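Local coordinates for enoyl-CoA hydratase/isomerase family protein (Bacillus anthracis, PDB 3KQF), which probably catalyses the reversible addition of water to the double bond of enoyl-CoA thioesters, as other crotonase-family hydratases do, at residues Gly111-Gly116 with Ala133-Thr138. Residues are numbered along the deposited sequence; the frame is centred on the assembly and turned at random.
Sequences GIALGG and ASLGLT
Ala113 and Leu135 pair in parallel register, their short strands 4.8 Å apart at the axes and inclined by 3°. Ala113 N reaches Ser134 O at 2.8 Å, while Gly115 N donates to Gly136 O at 2.9 Å. Between them the return bond from Gly136 N to Ala113 O is weak, stretched to 3.4 Å; Thr118 OG1, from helix 116-123, hydrogen-bonds to both Gly136 N and Ala113 O. Ala113 O also receives the CA-H of Leu135. On the face carrying Ala113 and Leu135, Ala113 CB lies 4.2 Å from Leu135 CG, and Ile109 and Thr118 also pack on Leu135. These strands belong to the small sheet that, in the crotonase fold, accompanies the larger central one; Gly115 follows the first strand and occupies the N-cap position of helix 116-123, with a positive phi (62°) that favours glycine. On the other face Leu114 lays CD2 across the backbone of Leu135 and Gly136, the latter a glycine whose own backbone angles would jam a CB against the preceding carbonyl O, and meets Thr138 CG2 at 4.2 Å. Near the start of the pair, Ser134 OG faces Ile112 CG2 in one of two modelled conformers of Ile112, so the closeness of this contact is doubtful. Leu137 departs from its CA away from the first strand, yet its CD2 bends back to Gly115 O.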
ATOM      1  N   GLY A 111      15.249 -20.482  -1.881  1.00 16.31           N
ATOM      2  CA  GLY A 111      14.365 -21.621  -2.108  1.00 16.06           C
ATOM      3  C   GLY A 111      13.042 -21.396  -1.419  1.00 16.02           C
ATOM      4  O   GLY A 111      12.637 -20.255  -1.223  1.00 15.79           O
ATOM      5  N   ILE A 112      12.363 -22.485  -1.047  0.70 16.03           N
ATOM      6  CA  ILE A 112      11.060 -22.366  -0.390  0.70 15.35           C
ATOM      7  C   ILE A 112      11.145 -21.499   0.862  0.70 15.32           C
ATOM      8  O   ILE A 112      12.112 -21.551   1.617  0.70 14.34           O
ATOM      9  CB  ILE A 112      10.382 -23.734  -0.042  0.70 16.35           C
ATOM     10  CG1 ILE A 112      11.249 -24.594   0.884  0.70 17.04           C
ATOM     11  CG2 ILE A 112      10.021 -24.508  -1.328  0.70 13.76           C
ATOM     12  CD1 ILE A 112      10.467 -25.709   1.571  0.70 19.82           C
ATOM     13  N   ALA A 113      10.115 -20.688   1.055  1.00 15.53           N
ATOM     14  CA  ALA A 113      10.006 -19.789   2.200  1.00 15.17           C
ATOM     15  C   ALA A 113       8.555 -19.868   2.591  1.00 15.22           C
ATOM     16  O   ALA A 113       7.715 -19.126   2.067  1.00 16.00           O
ATOM     17  CB  ALA A 113      10.381 -18.357   1.802  1.00 16.92           C
ATOM     18  N   LEU A 114       8.259 -20.739   3.538  1.00 14.93           N
ATOM     19  CA  LEU A 114       6.874 -21.012   3.885  1.00 15.87           C
ATOM     20  C   LEU A 114       6.586 -20.795   5.315  1.00 13.59           C
ATOM     21  O   LEU A 114       7.395 -21.153   6.165  1.00 13.75           O
ATOM     22  CB  LEU A 114       6.560 -22.460   3.564  1.00 17.13           C
ATOM     23  CG  LEU A 114       6.822 -22.910   2.141  1.00 18.09           C
ATOM     24  CD1 LEU A 114       6.646 -24.422   2.074  1.00 24.09           C
ATOM     25  CD2 LEU A 114       5.910 -22.186   1.151  1.00 21.97           C
ATOM     26  N   GLY A 115       5.438 -20.171   5.572  1.00 14.05           N
ATOM     27  CA  GLY A 115       4.975 -19.912   6.933  1.00 14.21           C
ATOM     28  C   GLY A 115       5.973 -18.998   7.621  1.00 15.35           C
ATOM     29  O   GLY A 115       6.230 -17.875   7.145  1.00 16.09           O
ATOM     30  N   GLY A 116       6.576 -19.505   8.695  1.00 14.98           N
ATOM     31  CA  GLY A 116       7.636 -18.785   9.415  1.00 15.59           C
ATOM     32  C   GLY A 116       8.745 -18.302   8.481  1.00 15.49           C
ATOM     33  O   GLY A 116       9.405 -17.325   8.784  1.00 16.81           O
ATOM     34  N   ALA A 133      12.469 -19.860  -6.261  1.00 14.82           N
ATOM     35  CA  ALA A 133      11.907 -19.802  -4.917  1.00 15.55           C
ATOM     36  C   ALA A 133      10.394 -19.768  -4.944  1.00 15.94           C
ATOM     37  O   ALA A 133       9.765 -19.412  -5.949  1.00 15.44           O
ATOM     38  CB  ALA A 133      12.437 -18.585  -4.143  1.00 14.49           C
ATOM     39  N   SER A 134       9.803 -20.194  -3.838  1.00 17.05           N
ATOM     40  CA  SER A 134       8.350 -20.153  -3.687  1.00 18.63           C
ATOM     41  C   SER A 134       8.069 -19.649  -2.293  1.00 17.03           C
ATOM     42  O   SER A 134       8.856 -19.894  -1.354  1.00 17.20           O
ATOM     43  CB  SER A 134       7.679 -21.504  -3.963  1.00 20.46           C
ATOM     44  OG  SER A 134       8.278 -22.564  -3.252  1.00 26.27           O
ATOM     45  N   LEU A 135       6.982 -18.899  -2.168  1.00 13.49           N
ATOM     46  CA  LEU A 135       6.615 -18.293  -0.918  1.00 14.94           C
ATOM     47  C   LEU A 135       5.169 -18.518  -0.593  1.00 14.43           C
ATOM     48  O   LEU A 135       4.370 -18.958  -1.432  1.00 15.27           O
ATOM     49  CB  LEU A 135       6.849 -16.768  -0.965  1.00 15.03           C
ATOM     50  CG  LEU A 135       8.277 -16.289  -1.237  1.00 16.57           C
ATOM     51  CD1 LEU A 135       8.595 -16.326  -2.711  1.00 18.67           C
ATOM     52  CD2 LEU A 135       8.463 -14.861  -0.662  1.00 17.50           C
ATOM     53  N   GLY A 136       4.825 -18.199   0.638  1.00 16.02           N
ATOM     54  CA  GLY A 136       3.438 -18.296   1.051  1.00 15.69           C
ATOM     55  C   GLY A 136       3.298 -18.436   2.544  1.00 15.10           C
ATOM     56  O   GLY A 136       4.216 -18.901   3.227  1.00 15.72           O
ATOM     57  N   LEU A 137       2.140 -18.038   3.044  1.00 14.65           N
ATOM     58  CA  LEU A 137       1.813 -18.208   4.453  1.00 14.73           C
ATOM     59  C   LEU A 137       0.824 -19.352   4.475  1.00 14.64           C
ATOM     60  O   LEU A 137      -0.383 -19.153   4.329  1.00 15.34           O
ATOM     61  CB  LEU A 137       1.240 -16.942   5.065  1.00 16.11           C
ATOM     62  CG  LEU A 137       2.246 -15.812   5.266  1.00 17.28           C
ATOM     63  CD1 LEU A 137       1.571 -14.577   5.791  1.00 19.20           C
ATOM     64  CD2 LEU A 137       3.336 -16.255   6.233  1.00 18.73           C
ATOM     65  N   THR A 138       1.351 -20.544   4.721  1.00 16.32           N
ATOM     66  CA  THR A 138       0.585 -21.790   4.666  1.00 17.26           C
ATOM     67  C   THR A 138      -0.136 -22.154   5.959  1.00 17.61           C
ATOM     68  O   THR A 138      -0.820 -23.176   6.004  1.00 18.35           O
ATOM     69  CB  THR A 138       1.531 -22.950   4.327  1.00 19.55           C
ATOM     70  OG1 THR A 138       2.611 -22.943   5.268  1.00 21.07           O
ATOM     71  CG2 THR A 138       2.102 -22.813   2.880  1.00 19.10           C
TER